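Local coordinates for protein NH(3)-dependent NAD(+) synthetase (Francisella tularensis subsp. holarctica LVS, PDB 3FIU) that belongs to the NAD synthase family of the HUP clan, an alpha/beta fold, and binds adenosine monophosphate, pyrophosphate and magnesium ions together in one site, at residues K10-K15 with L166-K171; S23-P28 with T52-T57; A43-L48 with I138-D143. All blocks are in the same frame, centred on the assembly; numbering follows the deposited sequence.

Contact 1: K10-K15 with L166-K171; sequences KEYSQK and LVNLKK. With POP (pyrophosphate 2-), chain H.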
loop_
_atom_site.group_PDB
_atom_site.type_symbol
_atom_site.label_atom_id
_atom_site.label_comp_id
_atom_site.label_asym_id
_atom_site.label_seq_id
_atom_site.Cartn_x
_atom_site.Cartn_y
_atom_site.Cartn_z
ATOM N N LYS A 10 26.374 15.439 -11.281
ATOM C CA LYS A 10 27.186 14.331 -11.759
ATOM C C LYS A 10 27.488 13.313 -10.664
ATOM O O LYS A 10 27.352 12.108 -10.856
ATOM C CB LYS A 10 28.509 14.831 -12.380
ATOM C CG LYS A 10 29.359 13.704 -12.945
ATOM C CD LYS A 10 30.722 14.146 -13.494
ATOM C CE LYS A 10 31.416 12.924 -14.087
ATOM N NZ LYS A 10 32.627 13.212 -14.895
ATOM N N GLU A 11 27.931 13.816 -9.523
ATOM C CA GLU A 11 28.432 12.951 -8.478
ATOM C C GLU A 11 27.285 12.202 -7.817
ATOM O O GLU A 11 27.368 10.987 -7.640
ATOM C CB GLU A 11 29.267 13.761 -7.476
ATOM C CG GLU A 11 30.429 14.487 -8.181
ATOM C CD GLU A 11 31.665 14.667 -7.312
ATOM O OE1 GLU A 11 31.738 14.070 -6.206
ATOM O OE2 GLU A 11 32.583 15.407 -7.751
ATOM N N TYR A 12 26.221 12.937 -7.496
ATOM C CA TYR A 12 25.019 12.376 -6.879
ATOM C C TYR A 12 24.356 11.360 -7.800
ATOM O O TYR A 12 23.986 10.279 -7.365
ATOM C CB TYR A 12 24.011 13.468 -6.481
ATOM C CG TYR A 12 23.035 12.992 -5.426
ATOM C CD1 TYR A 12 23.366 13.058 -4.068
ATOM C CD2 TYR A 12 21.799 12.425 -5.774
ATOM C CE1 TYR A 12 22.487 12.589 -3.078
ATOM C CE2 TYR A 12 20.903 11.950 -4.778
ATOM C CZ TYR A 12 21.258 12.036 -3.441
ATOM O OH TYR A 12 20.401 11.586 -2.460
ATOM N N SER A 13 24.201 11.713 -9.068
ATOM C CA SER A 13 23.684 10.794 -10.047
ATOM C C SER A 13 24.404 9.444 -10.002
ATOM O O SER A 13 23.757 8.399 -9.946
ATOM C CB SER A 13 23.767 11.411 -11.442
ATOM O OG SER A 13 23.070 10.616 -12.364
ATOM N N GLN A 14 25.740 9.458 -9.997
ATOM C CA GLN A 14 26.497 8.214 -9.986
ATOM C C GLN A 14 26.302 7.441 -8.687
ATOM O O GLN A 14 26.225 6.210 -8.708
ATOM C CB GLN A 14 27.992 8.450 -10.242
ATOM C CG GLN A 14 28.771 7.158 -10.478
ATOM C CD GLN A 14 28.169 6.329 -11.612
ATOM O OE1 GLN A 14 28.074 6.798 -12.749
ATOM N NE2 GLN A 14 27.738 5.103 -11.300
ATOM N N LYS A 15 26.208 8.161 -7.572
ATOM C CA LYS A 15 25.959 7.511 -6.280
ATOM C C LYS A 15 24.610 6.808 -6.269
ATOM O O LYS A 15 24.504 5.673 -5.834
ATOM C CB LYS A 15 26.068 8.497 -5.134
ATOM C CG LYS A 15 27.507 8.729 -4.681
ATOM C CD LYS A 15 27.636 10.002 -3.865
ATOM C CE LYS A 15 29.109 10.261 -3.546
ATOM N NZ LYS A 15 29.526 11.683 -3.712
ATOM N N LEU A 166 14.702 9.216 -4.848
ATOM C CA LEU A 166 14.660 10.675 -4.895
ATOM C C LEU A 166 14.266 11.316 -3.566
ATOM O O LEU A 166 14.188 12.543 -3.461
ATOM C CB LEU A 166 13.708 11.191 -6.008
ATOM C CG LEU A 166 13.929 10.594 -7.412
ATOM C CD1 LEU A 166 12.952 11.238 -8.379
ATOM C CD2 LEU A 166 15.339 10.785 -7.902
ATOM N N VAL A 167 14.011 10.494 -2.556
ATOM C CA VAL A 167 13.265 10.979 -1.386
ATOM C C VAL A 167 14.079 11.965 -0.509
ATOM O O VAL A 167 13.504 12.706 0.266
ATOM C CB VAL A 167 12.684 9.769 -0.579
ATOM C CG1 VAL A 167 13.789 9.078 0.242
ATOM C CG2 VAL A 167 11.449 10.178 0.276
ATOM N N ASN A 168 15.400 11.982 -0.644
ATOM C CA ASN A 168 16.233 12.993 0.034
ATOM C C ASN A 168 16.439 14.280 -0.782
ATOM O O ASN A 168 17.042 15.230 -0.287
ATOM C CB ASN A 168 17.595 12.425 0.437
ATOM C CG ASN A 168 17.490 11.302 1.422
ATOM O OD1 ASN A 168 16.520 11.195 2.161
ATOM N ND2 ASN A 168 18.488 10.443 1.424
ATOM N N LEU A 169 15.897 14.336 -2.002
ATOM C CA LEU A 169 16.130 15.484 -2.901
ATOM C C LEU A 169 15.065 16.582 -2.880
ATOM O O LEU A 169 13.857 16.310 -2.923
ATOM C CB LEU A 169 16.275 14.983 -4.350
ATOM C CG LEU A 169 17.397 14.004 -4.700
ATOM C CD1 LEU A 169 17.283 13.543 -6.156
ATOM C CD2 LEU A 169 18.773 14.596 -4.449
ATOM N N LYS A 170 15.528 17.832 -2.855
ATOM C CA LYS A 170 14.663 18.998 -3.036
ATOM C C LYS A 170 14.219 19.022 -4.493
ATOM O O LYS A 170 14.897 18.460 -5.363
ATOM C CB LYS A 170 15.449 20.287 -2.775
ATOM C CG LYS A 170 15.747 20.565 -1.299
ATOM C CD LYS A 170 16.625 21.829 -1.172
ATOM C CE LYS A 170 18.084 21.527 -1.479
ATOM N NZ LYS A 170 18.883 22.773 -1.757
ATOM N N LYS A 171 13.116 19.695 -4.762
ATOM C CA LYS A 171 12.578 19.706 -6.130
ATOM C C LYS A 171 13.591 20.318 -7.121
ATOM O O LYS A 171 13.791 19.811 -8.223
ATOM C CB LYS A 171 11.239 20.450 -6.157
ATOM C CG LYS A 171 10.459 20.291 -7.474
ATOM C CD LYS A 171 9.910 18.859 -7.586
ATOM C CE LYS A 171 9.061 18.703 -8.862
ATOM N NZ LYS A 171 8.381 17.324 -8.891
HETATM P P1 POP H . 5.912 13.233 -11.607
HETATM O O1 POP H . 6.883 12.474 -12.478
HETATM O O2 POP H . 5.925 12.717 -10.196
HETATM O O3 POP H . 4.481 13.229 -12.122
HETATM O O POP H . 6.438 14.766 -11.513
HETATM P P2 POP H . 5.643 15.915 -10.709
HETATM O O4 POP H . 5.588 15.552 -9.233
HETATM O O5 POP H . 6.545 17.096 -10.922
HETATM O O6 POP H . 4.270 16.191 -11.273
HETATM O O HOH W 1 17.445 10.937 -2.653
#
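Tyr12 OH is held at the meeting point of the helix, the 166-169 turn and the second subunit. An ordered water 3.0 Å from Tyr12 OH gives it a hydrogen bond and in turn accepts one from the backbone, at 3.1 Å from Asn168 N. Another partner of the phenol is the terminal carboxylate of the second subunit, Phe249 OXT, which also takes a bond from Asn168 ND2; the ring of that Phe249 meets the Tyr12 ring edge-to-face.

Along the ring the contact is apolar. One branch of Leu169 does the touching: CD2 comes at the ring obliquely, 3.4 Å from Tyr12 CE2 and 3.7 Å from Tyr12 CZ, and the two side chains run antiparallel alongside one another. A chi1 of -159° places the Tyr12 ring anti to the backbone N, which carries it across to Leu169. Asn168 adds CB, 4.1 Å from Tyr12 OH, while its amide plane stands 70° from the ring.

The turn that offers Asn168 and Leu169 is a type I beta turn, closed by Leu169 N bonding to Leu166 O at 2.9 Å. Just beyond it, Lys170 takes the N-cap position of helix 171-180. Lys171, in that helix's first turn, faces the other way, and its chain bends at chi2 (71°), about the CB-CG bond, to bring NZ within 2.7 Å of pyrophosphate O5. Asp41 makes a salt bridge with the same amine.

The chemistry therefore divides at the turn. On one side the phenol and the Asn168 amide bind the C terminus of the second subunit, while a water ties the phenol to the turn, with apolar packing beside them; on the other, Lys171 links the pyrophosphate and Asp41 to the start of helix 171-180.

Contact 2: S23-P28 with T52-T57; sequences SCMNYP and TGLPTT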
loop_
_atom_site.group_PDB
_atom_site.type_symbol
_atom_site.label_atom_id
_atom_site.label_comp_id
_atom_site.label_asym_id
_atom_site.label_seq_id
_atom_site.Cartn_x
_atom_site.Cartn_y
_atom_site.Cartn_z
ATOM N N SER A 23 21.249 -2.144 -4.492
ATOM C CA SER A 23 19.993 -2.414 -3.813
ATOM C C SER A 23 19.179 -3.474 -4.549
ATOM O O SER A 23 18.639 -4.376 -3.925
ATOM C CB SER A 23 19.186 -1.123 -3.626
ATOM O OG SER A 23 19.848 -0.269 -2.701
ATOM N N CYS A 24 19.129 -3.378 -5.874
ATOM C CA CYS A 24 18.348 -4.301 -6.703
ATOM C C CYS A 24 18.966 -5.699 -6.743
ATOM O O CYS A 24 18.280 -6.699 -6.491
ATOM C CB CYS A 24 18.182 -3.731 -8.106
ATOM S SG CYS A 24 17.229 -4.723 -9.229
ATOM N N MET A 25 20.262 -5.758 -7.042
ATOM C CA MET A 25 21.043 -6.994 -6.930
ATOM C C MET A 25 20.805 -7.695 -5.589
ATOM O O MET A 25 20.478 -8.888 -5.558
ATOM C CB MET A 25 22.542 -6.696 -7.089
ATOM C CG MET A 25 22.959 -6.293 -8.490
ATOM S SD MET A 25 22.515 -7.567 -9.680
ATOM C CE MET A 25 23.629 -8.888 -9.163
ATOM N N ASN A 26 20.948 -6.947 -4.492
ATOM C CA ASN A 26 20.841 -7.509 -3.147
ATOM C C ASN A 26 19.416 -7.776 -2.672
ATOM O O ASN A 26 19.224 -8.339 -1.597
ATOM C CB ASN A 26 21.542 -6.616 -2.112
ATOM C CG ASN A 26 23.056 -6.547 -2.314
ATOM O OD1 ASN A 26 23.701 -5.565 -1.909
ATOM N ND2 ASN A 26 23.629 -7.587 -2.940
ATOM N N TYR A 27 18.423 -7.377 -3.465
ATOM C CA TYR A 27 17.032 -7.405 -3.002
ATOM C C TYR A 27 16.536 -8.807 -2.629
ATOM O O TYR A 27 15.996 -8.984 -1.550
ATOM C CB TYR A 27 16.096 -6.748 -4.009
ATOM C CG TYR A 27 14.779 -6.301 -3.411
ATOM C CD1 TYR A 27 14.687 -5.092 -2.732
ATOM C CD2 TYR A 27 13.614 -7.083 -3.551
ATOM C CE1 TYR A 27 13.471 -4.646 -2.199
ATOM C CE2 TYR A 27 12.386 -6.642 -3.019
ATOM C CZ TYR A 27 12.332 -5.419 -2.351
ATOM O OH TYR A 27 11.139 -4.968 -1.816
ATOM N N PRO A 28 16.711 -9.811 -3.512
ATOM C CA PRO A 28 17.204 -9.862 -4.892
ATOM C C PRO A 28 16.122 -9.631 -5.932
ATOM O O PRO A 28 14.977 -10.056 -5.742
ATOM C CB PRO A 28 17.689 -11.303 -5.018
ATOM C CG PRO A 28 16.724 -12.064 -4.180
ATOM C CD PRO A 28 16.429 -11.169 -2.996
ATOM N N THR A 52 21.809 2.089 -14.579
ATOM C CA THR A 52 22.360 0.913 -13.885
ATOM C C THR A 52 22.706 -0.214 -14.859
ATOM O O THR A 52 23.429 -1.133 -14.500
ATOM C CB THR A 52 21.353 0.279 -12.868
ATOM O OG1 THR A 52 20.263 -0.316 -13.579
ATOM C CG2 THR A 52 20.849 1.297 -11.835
ATOM N N GLY A 53 22.145 -0.156 -16.067
ATOM C CA GLY A 53 22.255 -1.243 -17.043
ATOM C C GLY A 53 21.394 -2.466 -16.743
ATOM O O GLY A 53 21.454 -3.457 -17.475
ATOM N N LEU A 54 20.603 -2.420 -15.668
ATOM C CA LEU A 54 19.660 -3.503 -15.360
ATOM C C LEU A 54 18.344 -3.307 -16.113
ATOM O O LEU A 54 17.985 -2.175 -16.399
ATOM C CB LEU A 54 19.399 -3.593 -13.859
ATOM C CG LEU A 54 20.614 -3.864 -12.946
ATOM C CD1 LEU A 54 20.277 -3.491 -11.508
ATOM C CD2 LEU A 54 21.030 -5.318 -13.050
ATOM N N PRO A 55 17.653 -4.413 -16.472
ATOM C CA PRO A 55 16.358 -4.343 -17.155
ATOM C C PRO A 55 15.433 -3.343 -16.468
ATOM O O PRO A 55 15.298 -3.360 -15.250
ATOM C CB PRO A 55 15.804 -5.760 -17.007
ATOM C CG PRO A 55 17.038 -6.641 -17.015
ATOM C CD PRO A 55 18.101 -5.811 -16.281
ATOM N N THR A 56 14.814 -2.473 -17.255
ATOM C CA THR A 56 14.020 -1.370 -16.703
ATOM C C THR A 56 12.791 -1.246 -17.600
ATOM O O THR A 56 12.937 -1.085 -18.797
ATOM C CB THR A 56 14.797 -0.023 -16.726
ATOM O OG1 THR A 56 15.917 -0.084 -15.825
ATOM C CG2 THR A 56 13.883 1.159 -16.282
ATOM N N THR A 57 11.601 -1.311 -17.023
ATOM C CA THR A 57 10.372 -1.179 -17.840
ATOM C C THR A 57 9.573 -0.012 -17.328
ATOM O O THR A 57 9.454 0.165 -16.100
ATOM C CB THR A 57 9.531 -2.475 -17.705
ATOM O OG1 THR A 57 10.283 -3.562 -18.248
ATOM C CG2 THR A 57 8.142 -2.391 -18.436
#
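Leu54 lays its CD1 methyl over the side chain of Cys24, 4.0 Å from Cys24 SG and the same distance from Cys24 CB, so the sulfur and its methylene share one methyl. Cys24, in the last turns of its helix, holds its sulfur toward Leu54, SG anti to the backbone N at chi1 -179°. The second branch of Leu54 goes to another sulfur: Met25 SD lies 4.3 Å from Leu54 CD2, a looser touch on the side where Met25 is exposed. The leucine fork is thus spread between two successive residues of the helix, and no hydrogen bond joins the segments.

What sets Leu54 in place is the turn it belongs to. Leu54 N bonds to Thr52 OG1 at 3.0 Å and 162°, an ST turn, and the same hydroxyl is bonded to Ala49 O in the helix before it. Gly53, with positive phi, lets the chain leave that helix. On the other flank Thr56 OG1 gives a hydrogen bond to Leu54 O, 3.0 Å away, approaching with a 33° tilt out of the carbonyl plane. Both peptide groups of Leu54 are therefore tied to nearby threonines.

The contact joins the C-terminal end of helix 9-25 to the link between helix 40-51 and strand 56-60. Phe32 of strand 31-35 touches both Cys24 and Leu54, and Ile138 of strand 137-139 also packs on Cys24, so the helix end rests against the parallel sheet.

Contact 3: A43-L48 with I138-D143; sequences AVAASL and IVIGTD. With AMP (adenosine monophosphate), chain G.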
loop_
_atom_site.group_PDB
_atom_site.type_symbol
_atom_site.label_atom_id
_atom_site.label_comp_id
_atom_site.label_asym_id
_atom_site.label_seq_id
_atom_site.Cartn_x
_atom_site.Cartn_y
_atom_site.Cartn_z
ATOM N N ALA A 43 10.446 10.920 -14.603
ATOM C CA ALA A 43 11.432 10.991 -15.689
ATOM C C ALA A 43 12.871 10.763 -15.158
ATOM O O ALA A 43 13.663 9.954 -15.707
ATOM C CB ALA A 43 11.312 12.314 -16.442
ATOM N N VAL A 44 13.218 11.496 -14.104
ATOM C CA VAL A 44 14.556 11.386 -13.491
ATOM C C VAL A 44 14.778 9.975 -12.936
ATOM O O VAL A 44 15.814 9.346 -13.200
ATOM C CB VAL A 44 14.760 12.494 -12.402
ATOM C CG1 VAL A 44 16.047 12.252 -11.560
ATOM C CG2 VAL A 44 14.805 13.921 -13.056
ATOM N N ALA A 45 13.825 9.487 -12.144
ATOM C CA ALA A 45 13.915 8.139 -11.582
ATOM C C ALA A 45 14.116 7.051 -12.676
ATOM O O ALA A 45 14.997 6.176 -12.544
ATOM C CB ALA A 45 12.670 7.856 -10.728
ATOM N N ALA A 46 13.347 7.133 -13.767
ATOM C CA ALA A 46 13.511 6.190 -14.903
ATOM C C ALA A 46 14.914 6.266 -15.546
ATOM O O ALA A 46 15.559 5.242 -15.792
ATOM C CB ALA A 46 12.413 6.419 -15.969
ATOM N N SER A 47 15.373 7.484 -15.799
ATOM C CA SER A 47 16.704 7.731 -16.348
ATOM C C SER A 47 17.834 7.137 -15.480
ATOM O O SER A 47 18.770 6.522 -15.998
ATOM C CB SER A 47 16.928 9.226 -16.547
ATOM O OG SER A 47 15.945 9.769 -17.428
ATOM N N LEU A 48 17.740 7.327 -14.169
ATOM C CA LEU A 48 18.704 6.714 -13.245
ATOM C C LEU A 48 18.673 5.193 -13.321
ATOM O O LEU A 48 19.732 4.540 -13.379
ATOM C CB LEU A 48 18.452 7.194 -11.809
ATOM C CG LEU A 48 18.624 8.697 -11.525
ATOM C CD1 LEU A 48 18.014 9.054 -10.170
ATOM C CD2 LEU A 48 20.085 9.110 -11.566
ATOM N N ILE A 138 11.843 -4.776 -9.036
ATOM C CA ILE A 138 11.373 -3.950 -7.920
ATOM C C ILE A 138 10.752 -2.642 -8.406
ATOM O O ILE A 138 11.133 -2.142 -9.456
ATOM C CB ILE A 138 12.434 -3.712 -6.836
ATOM C CG1 ILE A 138 13.721 -3.077 -7.410
ATOM C CG2 ILE A 138 12.715 -5.015 -6.147
ATOM C CD1 ILE A 138 14.715 -2.631 -6.281
ATOM N N VAL A 139 9.794 -2.112 -7.639
ATOM C CA VAL A 139 9.035 -0.932 -8.041
ATOM C C VAL A 139 9.725 0.304 -7.501
ATOM O O VAL A 139 9.874 0.482 -6.275
ATOM C CB VAL A 139 7.566 -0.976 -7.488
ATOM C CG1 VAL A 139 6.826 0.325 -7.845
ATOM C CG2 VAL A 139 6.845 -2.180 -8.023
ATOM N N ILE A 140 10.144 1.171 -8.411
ATOM C CA ILE A 140 10.753 2.439 -8.024
ATOM C C ILE A 140 9.686 3.478 -7.727
ATOM O O ILE A 140 8.885 3.828 -8.622
ATOM C CB ILE A 140 11.633 2.990 -9.139
ATOM C CG1 ILE A 140 12.795 2.038 -9.413
ATOM C CG2 ILE A 140 12.111 4.431 -8.725
ATOM C CD1 ILE A 140 13.702 2.456 -10.551
ATOM N N GLY A 141 9.662 3.983 -6.491
ATOM C CA GLY A 141 8.785 5.095 -6.131
ATOM C C GLY A 141 9.500 6.418 -6.392
ATOM O O GLY A 141 10.715 6.507 -6.264
ATOM N N THR A 142 8.738 7.441 -6.779
ATOM C CA THR A 142 9.350 8.674 -7.311
ATOM C C THR A 142 9.285 9.863 -6.347
ATOM O O THR A 142 9.692 10.969 -6.712
ATOM C CB THR A 142 8.682 9.101 -8.622
ATOM O OG1 THR A 142 7.331 9.450 -8.351
ATOM C CG2 THR A 142 8.746 7.973 -9.690
ATOM N N ASP A 143 8.748 9.641 -5.144
ATOM C CA ASP A 143 8.615 10.707 -4.099
ATOM C C ASP A 143 9.948 11.437 -3.888
ATOM O O ASP A 143 10.991 10.796 -3.690
ATOM C CB ASP A 143 8.134 10.118 -2.771
ATOM C CG ASP A 143 6.887 9.245 -2.938
ATOM O OD1 ASP A 143 5.783 9.714 -2.599
ATOM O OD2 ASP A 143 7.006 8.104 -3.444
HETATM P P AMP G . 2.614 13.042 -8.978
HETATM O O1P AMP G . 3.765 13.352 -8.038
HETATM O O2P AMP G . 1.294 12.820 -8.223
HETATM O O3P AMP G . 2.449 13.872 -10.201
HETATM O "O5'" AMP G . 2.878 11.528 -9.516
HETATM C "C5'" AMP G . 3.362 10.531 -8.592
HETATM C "C4'" AMP G . 3.818 9.326 -9.394
HETATM O "O4'" AMP G . 2.703 8.549 -9.851
HETATM C "C3'" AMP G . 4.547 9.692 -10.681
HETATM O "O3'" AMP G . 5.896 10.012 -10.367
HETATM C "C2'" AMP G . 4.422 8.400 -11.483
HETATM O "O2'" AMP G . 5.442 7.448 -11.111
HETATM C "C1'" AMP G . 3.038 7.889 -11.075
HETATM N N9 AMP G . 2.051 8.329 -12.088
HETATM C C8 AMP G . 1.211 9.397 -12.013
HETATM N N7 AMP G . 0.454 9.506 -13.137
HETATM C C5 AMP G . 0.843 8.503 -13.960
HETATM C C6 AMP G . 0.435 8.031 -15.296
HETATM N N6 AMP G . -0.504 8.700 -16.005
HETATM N N1 AMP G . 1.071 6.937 -15.754
HETATM C C2 AMP G . 2.030 6.270 -15.080
HETATM N N3 AMP G . 2.451 6.628 -13.835
HETATM C C4 AMP G . 1.877 7.723 -13.261
#
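Ala43, already within helix 40-51, leads into the turn that brings Ala45 against Ile140 and Thr142. The Ala43 carbonyl takes two donors from one residue a turn later: Ser47 N at 3.0 Å from Ala43 O and Ser47 OG at 2.9 Å from it, arriving from opposite faces of the carbonyl plane. That turns the serine hydroxyl back onto its own helix.

Ala45 is the residue that makes the contact. Its methyl touches two others on the same side, with Ala45 CB 4.0 Å from Ile140 CG2 and 4.1 Å from Thr142 CG2. A side chain this small lets helix and chain come close, with CA atoms of Ala45 and Thr142 6.3 Å apart. Further on, Leu48 packs on Leu16 and Val17 of helix 9-25.

Thr142 has two jobs. With chi1 65°, CG2 touches both Ala45 and the ribose hydroxyls, and OG1 lies against the nucleotide, a short 2.5 Å from O3' of adenosine monophosphate.

The PP-loop, Ser37 to Ser42, runs around the pyrophosphate into the first turn of helix 40-51. Packing of that helix on the segment leaving strand 137-139, with the nucleotide at the C-terminal edge of a parallel sheet, is characteristic of the Rossmann-like HUP fold.

In the fold
From the N terminus, helix 9-25 supplies the first half of contact 1 at its start and of contact 2 at its end, and helix 40-51 then offers the first half of contact 3. Contact 2 closes early, at residues 52-57; contact 3 closes at 138-143, so the two cross along the chain. Contact 1, closing last at 166-171, encloses both. Contacts 1 and 3 touch, with Ser13 against Leu48 and Leu166 against Thr142, while contacts 2 and 3 meet where Tyr27 packs on Ile138. Together they tie helices 9-25 and 40-51 to each other, to the parallel sheet and to the stretch leading into helix 171-180.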